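Local coordinates for protein TqaA (Penicillium aethiopicum, PDB 5EJD) that probably serves, through this T3 carrier domain of a nonribosomal peptide synthetase, to hold peptide intermediates on a covalently attached 4'-phosphopantetheine arm, at residues L12-I24 / N32-A46. Numbering follows the deposited sequence.
Sequences LANIWATVLDIPI and NFFFRGGHSIDAMKA. With PNS (4'-phosphopantetheine), chain R.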
ATOM      1  N   LEU B  12     -16.495 -13.193 -16.621  1.00 33.75           N
ATOM      2  CA  LEU B  12     -15.101 -13.214 -16.213  1.00 35.27           C
ATOM      3  C   LEU B  12     -14.135 -12.648 -17.261  1.00 33.24           C
ATOM      4  O   LEU B  12     -13.189 -11.947 -16.927  1.00 33.61           O
ATOM      5  CB  LEU B  12     -14.727 -14.643 -15.882  1.00 37.68           C
ATOM      6  CG  LEU B  12     -13.472 -14.822 -15.094  1.00 44.59           C
ATOM      7  CD1 LEU B  12     -13.558 -14.059 -13.774  1.00 43.59           C
ATOM      8  CD2 LEU B  12     -13.283 -16.327 -14.868  1.00 45.31           C
ATOM      9  N   ALA B  13     -14.420 -12.897 -18.525  1.00 30.85           N
ATOM     10  CA  ALA B  13     -13.610 -12.376 -19.581  1.00 30.71           C
ATOM     11  C   ALA B  13     -13.688 -10.865 -19.639  1.00 32.43           C
ATOM     12  O   ALA B  13     -12.703 -10.177 -19.907  1.00 28.90           O
ATOM     13  CB  ALA B  13     -14.056 -12.961 -20.912  1.00 32.95           C
ATOM     14  N   ASN B  14     -14.883 -10.339 -19.454  1.00 31.94           N
ATOM     15  CA  ASN B  14     -15.043  -8.922 -19.385  1.00 35.95           C
ATOM     16  C   ASN B  14     -14.245  -8.316 -18.241  1.00 32.84           C
ATOM     17  O   ASN B  14     -13.699  -7.224 -18.347  1.00 32.91           O
ATOM     18  CB  ASN B  14     -16.504  -8.602 -19.289  1.00 40.34           C
ATOM     19  CG  ASN B  14     -16.787  -7.125 -19.406  1.00 52.54           C
ATOM     20  OD1 ASN B  14     -16.228  -6.433 -20.264  1.00 57.01           O
ATOM     21  ND2 ASN B  14     -17.644  -6.621 -18.531  1.00 58.76           N
ATOM     22  N   ILE B  15     -14.234  -8.999 -17.125  1.00 31.55           N
ATOM     23  CA  ILE B  15     -13.473  -8.535 -15.983  1.00 32.54           C
ATOM     24  C   ILE B  15     -11.966  -8.531 -16.312  1.00 31.72           C
ATOM     25  O   ILE B  15     -11.266  -7.571 -16.001  1.00 29.26           O
ATOM     26  CB  ILE B  15     -13.757  -9.424 -14.764  1.00 30.91           C
ATOM     27  CG1 ILE B  15     -15.144  -9.092 -14.229  1.00 29.01           C
ATOM     28  CG2 ILE B  15     -12.716  -9.224 -13.676  1.00 31.60           C
ATOM     29  CD1 ILE B  15     -15.629 -10.101 -13.231  1.00 31.61           C
ATOM     30  N   TRP B  16     -11.479  -9.604 -16.919  1.00 29.27           N
ATOM     31  CA  TRP B  16     -10.068  -9.654 -17.273  1.00 28.97           C
ATOM     32  C   TRP B  16      -9.732  -8.560 -18.264  1.00 31.77           C
ATOM     33  O   TRP B  16      -8.670  -7.957 -18.208  1.00 35.02           O
ATOM     34  CB  TRP B  16      -9.744 -10.994 -17.892  1.00 28.33           C
ATOM     35  CG  TRP B  16      -9.655 -12.110 -16.931  1.00 26.43           C
ATOM     36  CD1 TRP B  16     -10.249 -12.205 -15.726  1.00 26.06           C
ATOM     37  CD2 TRP B  16      -8.970 -13.345 -17.138  1.00 26.63           C
ATOM     38  NE1 TRP B  16      -9.975 -13.435 -15.153  1.00 28.12           N
ATOM     39  CE2 TRP B  16      -9.180 -14.142 -16.005  1.00 25.68           C
ATOM     40  CE3 TRP B  16      -8.153 -13.826 -18.155  1.00 29.22           C
ATOM     41  CZ2 TRP B  16      -8.621 -15.380 -15.864  1.00 27.51           C
ATOM     42  CZ3 TRP B  16      -7.605 -15.084 -18.024  1.00 28.48           C
ATOM     43  CH2 TRP B  16      -7.846 -15.848 -16.895  1.00 29.24           C
ATOM     44  N   ALA B  17     -10.637  -8.315 -19.198  1.00 33.06           N
ATOM     45  CA  ALA B  17     -10.411  -7.271 -20.183  1.00 37.29           C
ATOM     46  C   ALA B  17     -10.221  -5.898 -19.529  1.00 35.27           C
ATOM     47  O   ALA B  17      -9.315  -5.172 -19.884  1.00 31.75           O
ATOM     48  CB  ALA B  17     -11.543  -7.220 -21.193  1.00 38.04           C
ATOM     49  N   THR B  18     -11.054  -5.564 -18.560  1.00 35.01           N
ATOM     50  CA  THR B  18     -10.949  -4.271 -17.903  1.00 38.08           C
ATOM     51  C   THR B  18      -9.677  -4.205 -17.052  1.00 38.60           C
ATOM     52  O   THR B  18      -8.965  -3.222 -17.079  1.00 39.11           O
ATOM     53  CB  THR B  18     -12.148  -4.092 -16.943  1.00 37.74           C
ATOM     54  OG1 THR B  18     -13.380  -4.319 -17.627  1.00 36.71           O
ATOM     55  CG2 THR B  18     -12.179  -2.744 -16.287  1.00 36.64           C
ATOM     56  N   VAL B  19      -9.384  -5.274 -16.337  1.00 34.80           N
ATOM     57  CA  VAL B  19      -8.322  -5.242 -15.353  1.00 37.01           C
ATOM     58  C   VAL B  19      -6.959  -5.294 -16.027  1.00 33.84           C
ATOM     59  O   VAL B  19      -6.013  -4.724 -15.546  1.00 36.11           O
ATOM     60  CB  VAL B  19      -8.539  -6.402 -14.351  1.00 38.85           C
ATOM     61  CG1 VAL B  19      -7.263  -6.909 -13.741  1.00 39.21           C
ATOM     62  CG2 VAL B  19      -9.495  -5.958 -13.250  1.00 41.28           C
ATOM     63  N   LEU B  20      -6.842  -6.095 -17.062  1.00 34.60           N
ATOM     64  CA  LEU B  20      -5.597  -6.220 -17.795  1.00 35.57           C
ATOM     65  C   LEU B  20      -5.503  -5.208 -18.949  1.00 35.02           C
ATOM     66  O   LEU B  20      -4.453  -5.092 -19.543  1.00 32.21           O
ATOM     67  CB  LEU B  20      -5.435  -7.651 -18.341  1.00 35.64           C
ATOM     68  CG  LEU B  20      -5.510  -8.748 -17.284  1.00 39.27           C
ATOM     69  CD1 LEU B  20      -5.546 -10.107 -17.960  1.00 40.50           C
ATOM     70  CD2 LEU B  20      -4.359  -8.699 -16.299  1.00 40.30           C
ATOM     71  N   ASP B  21      -6.569  -4.460 -19.242  1.00 35.62           N
ATOM     72  CA  ASP B  21      -6.568  -3.461 -20.335  1.00 39.33           C
ATOM     73  C   ASP B  21      -6.214  -4.108 -21.671  1.00 38.60           C
ATOM     74  O   ASP B  21      -5.391  -3.618 -22.427  1.00 38.73           O
ATOM     75  CB  ASP B  21      -5.606  -2.321 -20.014  1.00 43.17           C
ATOM     76  CG  ASP B  21      -6.277  -1.187 -19.236  1.00 52.60           C
ATOM     77  OD1 ASP B  21      -7.373  -0.768 -19.686  1.00 58.97           O
ATOM     78  OD2 ASP B  21      -5.743  -0.737 -18.163  1.00 60.78           O
ATOM     79  N   ILE B  22      -6.830  -5.248 -21.918  1.00 39.91           N
ATOM     80  CA  ILE B  22      -6.683  -5.968 -23.155  1.00 40.87           C
ATOM     81  C   ILE B  22      -8.075  -6.120 -23.765  1.00 42.94           C
ATOM     82  O   ILE B  22      -9.062  -6.066 -23.052  1.00 38.79           O
ATOM     83  CB  ILE B  22      -5.938  -7.302 -23.011  1.00 40.65           C
ATOM     84  CG1 ILE B  22      -6.441  -8.157 -21.869  1.00 44.80           C
ATOM     85  CG2 ILE B  22      -4.461  -7.045 -22.749  1.00 46.98           C
ATOM     86  CD1 ILE B  22      -7.270  -9.325 -22.275  1.00 46.14           C
ATOM     87  N   PRO B  23      -8.152  -6.243 -25.105  1.00 45.34           N
ATOM     88  CA  PRO B  23      -9.487  -6.224 -25.730  1.00 42.97           C
ATOM     89  C   PRO B  23     -10.193  -7.562 -25.575  1.00 40.01           C
ATOM     90  O   PRO B  23      -9.563  -8.633 -25.630  1.00 34.46           O
ATOM     91  CB  PRO B  23      -9.211  -5.860 -27.202  1.00 40.64           C
ATOM     92  CG  PRO B  23      -7.767  -6.112 -27.412  1.00 44.37           C
ATOM     93  CD  PRO B  23      -7.054  -6.141 -26.089  1.00 42.46           C
ATOM     94  N   ILE B  24     -11.489  -7.462 -25.316  1.00 40.95           N
ATOM     95  CA  ILE B  24     -12.336  -8.609 -24.968  1.00 42.94           C
ATOM     96  C   ILE B  24     -12.286  -9.710 -26.019  1.00 43.92           C
ATOM     97  O   ILE B  24     -12.208 -10.910 -25.688  1.00 44.16           O
ATOM     98  CB  ILE B  24     -13.794  -8.161 -24.694  1.00 43.93           C
ATOM     99  CG1 ILE B  24     -14.683  -9.359 -24.359  1.00 48.72           C
ATOM    100  CG2 ILE B  24     -14.405  -7.419 -25.879  1.00 40.76           C
ATOM    101  CD1 ILE B  24     -14.290 -10.113 -23.111  1.00 50.24           C
ATOM    102  N   ASN B  32      -4.606 -18.003 -19.544  1.00 32.31           N
ATOM    103  CA  ASN B  32      -4.054 -17.985 -18.216  1.00 29.28           C
ATOM    104  C   ASN B  32      -3.851 -16.533 -17.758  1.00 27.76           C
ATOM    105  O   ASN B  32      -3.145 -15.751 -18.406  1.00 27.52           O
ATOM    106  CB  ASN B  32      -2.724 -18.736 -18.248  1.00 28.95           C
ATOM    107  CG  ASN B  32      -2.049 -18.759 -16.917  1.00 32.10           C
ATOM    108  OD1 ASN B  32      -1.753 -17.698 -16.326  1.00 36.66           O
ATOM    109  ND2 ASN B  32      -1.861 -19.944 -16.378  1.00 30.28           N
ATOM    110  N   PHE B  33      -4.423 -16.203 -16.613  1.00 26.72           N
ATOM    111  CA  PHE B  33      -4.384 -14.844 -16.089  1.00 27.94           C
ATOM    112  C   PHE B  33      -2.969 -14.254 -16.020  1.00 29.02           C
ATOM    113  O   PHE B  33      -2.750 -13.109 -16.378  1.00 28.49           O
ATOM    114  CB  PHE B  33      -5.020 -14.827 -14.692  1.00 28.47           C
ATOM    115  CG  PHE B  33      -5.235 -13.432 -14.114  1.00 26.60           C
ATOM    116  CD1 PHE B  33      -4.400 -12.958 -13.121  1.00 27.08           C
ATOM    117  CD2 PHE B  33      -6.293 -12.668 -14.501  1.00 26.04           C
ATOM    118  CE1 PHE B  33      -4.580 -11.720 -12.567  1.00 26.82           C
ATOM    119  CE2 PHE B  33      -6.490 -11.413 -13.956  1.00 28.59           C
ATOM    120  CZ  PHE B  33      -5.625 -10.936 -12.984  1.00 27.67           C
ATOM    121  N   PHE B  34      -2.019 -15.038 -15.540  1.00 30.20           N
ATOM    122  CA  PHE B  34      -0.651 -14.565 -15.354  1.00 33.21           C
ATOM    123  C   PHE B  34       0.110 -14.492 -16.678  1.00 36.83           C
ATOM    124  O   PHE B  34       0.824 -13.519 -16.923  1.00 34.86           O
ATOM    125  CB  PHE B  34       0.075 -15.432 -14.316  1.00 31.81           C
ATOM    126  CG  PHE B  34      -0.604 -15.406 -12.968  1.00 31.55           C
ATOM    127  CD1 PHE B  34      -0.362 -14.372 -12.085  1.00 32.85           C
ATOM    128  CD2 PHE B  34      -1.517 -16.359 -12.613  1.00 31.59           C
ATOM    129  CE1 PHE B  34      -0.986 -14.323 -10.850  1.00 33.83           C
ATOM    130  CE2 PHE B  34      -2.144 -16.316 -11.364  1.00 34.72           C
ATOM    131  CZ  PHE B  34      -1.878 -15.300 -10.478  1.00 32.43           C
ATOM    132  N   PHE B  35      -0.113 -15.451 -17.571  1.00 36.29           N
ATOM    133  CA  PHE B  35       0.485 -15.364 -18.878  1.00 38.25           C
ATOM    134  C   PHE B  35      -0.010 -14.147 -19.673  1.00 37.32           C
ATOM    135  O   PHE B  35       0.753 -13.622 -20.475  1.00 37.15           O
ATOM    136  CB  PHE B  35       0.279 -16.649 -19.639  1.00 43.48           C
ATOM    137  CG  PHE B  35       1.032 -16.719 -20.958  1.00 50.39           C
ATOM    138  CD1 PHE B  35       2.403 -17.010 -20.979  1.00 49.56           C
ATOM    139  CD2 PHE B  35       0.351 -16.536 -22.200  1.00 51.08           C
ATOM    140  CE1 PHE B  35       3.073 -17.099 -22.192  1.00 52.86           C
ATOM    141  CE2 PHE B  35       1.032 -16.622 -23.418  1.00 47.06           C
ATOM    142  CZ  PHE B  35       2.386 -16.904 -23.413  1.00 50.05           C
ATOM    143  N   ARG B  36      -1.258 -13.701 -19.477  1.00 32.28           N
ATOM    144  CA  ARG B  36      -1.713 -12.496 -20.138  1.00 32.91           C
ATOM    145  C   ARG B  36      -1.239 -11.211 -19.438  1.00 37.26           C
ATOM    146  O   ARG B  36      -1.615 -10.123 -19.854  1.00 38.17           O
ATOM    147  CB  ARG B  36      -3.233 -12.474 -20.291  1.00 33.58           C
ATOM    148  CG  ARG B  36      -3.857 -13.593 -21.152  1.00 38.25           C
ATOM    149  CD  ARG B  36      -3.363 -13.628 -22.593  1.00 38.38           C
ATOM    150  NE  ARG B  36      -3.617 -12.392 -23.323  1.00 38.41           N
ATOM    151  CZ  ARG B  36      -4.709 -12.152 -24.042  1.00 41.88           C
ATOM    152  NH1 ARG B  36      -4.849 -10.973 -24.639  1.00 42.61           N
ATOM    153  NH2 ARG B  36      -5.670 -13.060 -24.142  1.00 37.33           N
ATOM    154  N   GLY B  37      -0.431 -11.333 -18.386  1.00 38.60           N
ATOM    155  CA  GLY B  37       0.222 -10.175 -17.738  1.00 38.45           C
ATOM    156  C   GLY B  37      -0.266  -9.791 -16.341  1.00 35.95           C
ATOM    157  O   GLY B  37       0.168  -8.808 -15.788  1.00 38.86           O
ATOM    158  N   GLY B  38      -1.161 -10.576 -15.758  1.00 34.29           N
ATOM    159  CA  GLY B  38      -1.711 -10.258 -14.470  1.00 31.64           C
ATOM    160  C   GLY B  38      -0.740 -10.566 -13.356  1.00 30.18           C
ATOM    161  O   GLY B  38       0.076 -11.455 -13.496  1.00 27.68           O
ATOM    162  N   HIS B  39      -0.837  -9.807 -12.259  1.00 27.16           N
ATOM    163  CA  HIS B  39      -0.173 -10.149 -11.021  1.00 26.45           C
ATOM    164  C   HIS B  39      -1.144 -10.028  -9.821  1.00 24.41           C
ATOM    165  O   HIS B  39      -2.344  -9.940 -10.000  1.00 22.23           O
ATOM    166  CB  HIS B  39       1.104  -9.328 -10.820  1.00 27.29           C
ATOM    167  CG  HIS B  39       0.893  -7.867 -10.887  1.00 29.41           C
ATOM    168  ND1 HIS B  39      -0.169  -7.235 -10.273  1.00 29.02           N
ATOM    169  CD2 HIS B  39       1.600  -6.899 -11.518  1.00 29.74           C
ATOM    170  CE1 HIS B  39      -0.128  -5.942 -10.551  1.00 29.19           C
ATOM    171  NE2 HIS B  39       0.946  -5.712 -11.285  1.00 30.23           N
ATOM    172  N   SER B  40      -0.601 -10.088  -8.608  1.00 23.32           N
ATOM    173  CA  SER B  40      -1.402 -10.207  -7.411  1.00 22.75           C
ATOM    174  C   SER B  40      -2.380  -9.037  -7.283  1.00 23.29           C
ATOM    175  O   SER B  40      -3.482  -9.231  -6.838  1.00 23.41           O
ATOM    176  CB  SER B  40      -0.522 -10.284  -6.162  1.00 22.14           C
ATOM    177  OG  SER B  40       0.496 -11.263  -6.258  1.00 21.92           O
ATOM    178  N   ILE B  41      -1.959  -7.832  -7.623  1.00 23.11           N
ATOM    179  CA  ILE B  41      -2.805  -6.670  -7.487  1.00 24.69           C
ATOM    180  C   ILE B  41      -3.920  -6.633  -8.515  1.00 25.23           C
ATOM    181  O   ILE B  41      -5.052  -6.297  -8.175  1.00 23.86           O
ATOM    182  CB  ILE B  41      -1.971  -5.395  -7.419  1.00 26.80           C
ATOM    183  CG1 ILE B  41      -1.360  -5.413  -6.033  1.00 29.50           C
ATOM    184  CG2 ILE B  41      -2.839  -4.166  -7.619  1.00 26.04           C
ATOM    185  CD1 ILE B  41      -0.708  -4.170  -5.566  1.00 36.46           C
ATOM    186  N   ASP B  42      -3.625  -7.064  -9.727  1.00 23.34           N
ATOM    187  CA  ASP B  42      -4.664  -7.240 -10.722  1.00 24.97           C
ATOM    188  C   ASP B  42      -5.668  -8.249 -10.263  1.00 23.82           C
ATOM    189  O   ASP B  42      -6.880  -8.134 -10.533  1.00 23.53           O
ATOM    190  CB  ASP B  42      -4.048  -7.679 -12.063  1.00 26.96           C
ATOM    191  CG  ASP B  42      -3.000  -6.684 -12.582  1.00 29.16           C
ATOM    192  OD1 ASP B  42      -3.307  -5.467 -12.656  1.00 35.78           O
ATOM    193  OD2 ASP B  42      -1.861  -7.101 -12.905  1.00 32.74           O
ATOM    194  N   ALA B  43      -5.178  -9.288  -9.608  1.00 25.04           N
ATOM    195  CA  ALA B  43      -6.066 -10.373  -9.125  1.00 26.75           C
ATOM    196  C   ALA B  43      -7.002  -9.834  -8.066  1.00 23.80           C
ATOM    197  O   ALA B  43      -8.182 -10.138  -8.054  1.00 23.32           O
ATOM    198  CB  ALA B  43      -5.244 -11.522  -8.576  1.00 27.37           C
ATOM    199  N   MET B  44      -6.468  -9.004  -7.198  1.00 26.39           N
ATOM    200  CA  MET B  44      -7.298  -8.337  -6.187  1.00 29.46           C
ATOM    201  C   MET B  44      -8.409  -7.509  -6.858  1.00 28.09           C
ATOM    202  O   MET B  44      -9.568  -7.644  -6.487  1.00 29.51           O
ATOM    203  CB  MET B  44      -6.430  -7.515  -5.224  1.00 32.42           C
ATOM    204  CG  MET B  44      -6.407  -5.990  -5.205  1.00 44.42           C
ATOM    205  SD  MET B  44      -7.759  -5.371  -4.394  1.00 38.66           S
ATOM    206  CE  MET B  44      -8.508  -4.366  -5.524  1.00 52.57           C
ATOM    207  N   LYS B  45      -8.074  -6.733  -7.881  1.00 26.47           N
ATOM    208  CA  LYS B  45      -9.088  -5.957  -8.592  1.00 29.68           C
ATOM    209  C   LYS B  45     -10.111  -6.820  -9.330  1.00 26.85           C
ATOM    210  O   LYS B  45     -11.301  -6.537  -9.288  1.00 27.43           O
ATOM    211  CB  LYS B  45      -8.459  -4.990  -9.565  1.00 32.59           C
ATOM    212  CG  LYS B  45      -7.489  -4.061  -8.882  1.00 38.11           C
ATOM    213  CD  LYS B  45      -7.188  -2.810  -9.688  1.00 47.02           C
ATOM    214  CE  LYS B  45      -5.716  -2.719 -10.039  1.00 52.87           C
ATOM    215  NZ  LYS B  45      -5.218  -1.330  -9.887  1.00 56.51           N
ATOM    216  N   ALA B  46      -9.650  -7.912  -9.904  1.00 25.44           N
ATOM    217  CA  ALA B  46     -10.527  -8.831 -10.608  1.00 24.92           C
ATOM    218  C   ALA B  46     -11.535  -9.412  -9.638  1.00 26.80           C
ATOM    219  O   ALA B  46     -12.715  -9.470  -9.914  1.00 30.03           O
ATOM    220  CB  ALA B  46      -9.740  -9.950 -11.271  1.00 21.50           C
TER
HETATM  221  O23 PNS R 101       2.218 -10.419  -7.790  1.00 20.52           O
HETATM  222  P24 PNS R 101       2.042 -10.927  -6.379  1.00 21.59           P
HETATM  223  O26 PNS R 101       2.639 -12.246  -6.083  1.00 21.95           O
HETATM  224  O27 PNS R 101       2.198  -9.746  -5.267  1.00 19.86           O
HETATM  225  C28 PNS R 101       2.342  -9.863  -3.864  1.00 20.06           C
HETATM  226  C29 PNS R 101       2.396  -8.480  -3.066  1.00 23.38           C
HETATM  227  C30 PNS R 101       3.797  -8.227  -3.519  1.00 24.81           C
HETATM  228  C31 PNS R 101       2.130  -9.248  -1.760  1.00 22.62           C
HETATM  229  C32 PNS R 101       1.242  -7.658  -3.719  1.00 23.09           C
HETATM  230  O33 PNS R 101      -0.002  -8.463  -3.681  1.00 19.04           O
HETATM  231  C34 PNS R 101       0.985  -6.510  -2.761  1.00 25.98           C
HETATM  232  O35 PNS R 101       0.214  -6.650  -1.804  1.00 27.83           O
HETATM  233  N36 PNS R 101       1.488  -5.335  -2.568  1.00 32.13           N
HETATM  234  C37 PNS R 101       2.449  -4.548  -3.196  1.00 41.81           C
HETATM  235  C38 PNS R 101       1.959  -3.116  -3.322  1.00 45.67           C
HETATM  236  C39 PNS R 101       2.159  -2.183  -2.158  1.00 45.73           C
HETATM  237  O40 PNS R 101       1.434  -2.292  -1.206  1.00 52.58           O
HETATM  238  N41 PNS R 101       3.070  -1.225  -2.314  1.00 45.89           N
HETATM  239  C42 PNS R 101       3.398  -0.241  -1.314  1.00 46.44           C
HETATM  240  C43 PNS R 101       2.263   0.687  -1.027  1.00 49.79           C
HETATM  241  S44 PNS R 101       2.867   2.374  -0.809  1.00 56.59           S
HETATM  242  O   HOH W   1      -5.195  -3.982 -13.188  1.00 33.97           O
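Phe33 presents its ring edge to the face of the five-membered ring of Trp16 in a T-shaped pair, the planes at 71°, while Phe33 CB makes a CH-pi contact over the six-membered ring. CD2 of Phe33 comes to 3.6 Å from CE2 of Trp16. With CG anti to the backbone N (chi1 -171°), the Phe33 ring also meets Leu20, whose CD2 lies 3.6 Å from Gly38 CA. Along the helix pair, Val19 CG1 rests against Asp42 CB and Ile15 CG2 against Ala46 CB; segments 12-20 and 40-46 of this carrier-domain helical bundle run at 133° to one another. Trp16, Phe33, Ile15 and Ala46 are buried and close-packed.

The outer side, with partly exposed Ile22 and Arg36, is looser and polar. Ile22 CD1 lies over one face of the Arg36 guanidinium, which finds its charge partner in Asp31, and a water bridges Val19 O and Asp42 OD1.

Within 32-46, Asp42 OD2 accepts from His39 N (3.0 Å) through its anti lone pair, part of a capping box, and Ser40 N donates to phosphate oxygen O23. Direct contact between the segments is thus mainly apolar; with the cap, it probably helps hold the first turn of helix 40-52, and the arm-bearing Ser40, in place.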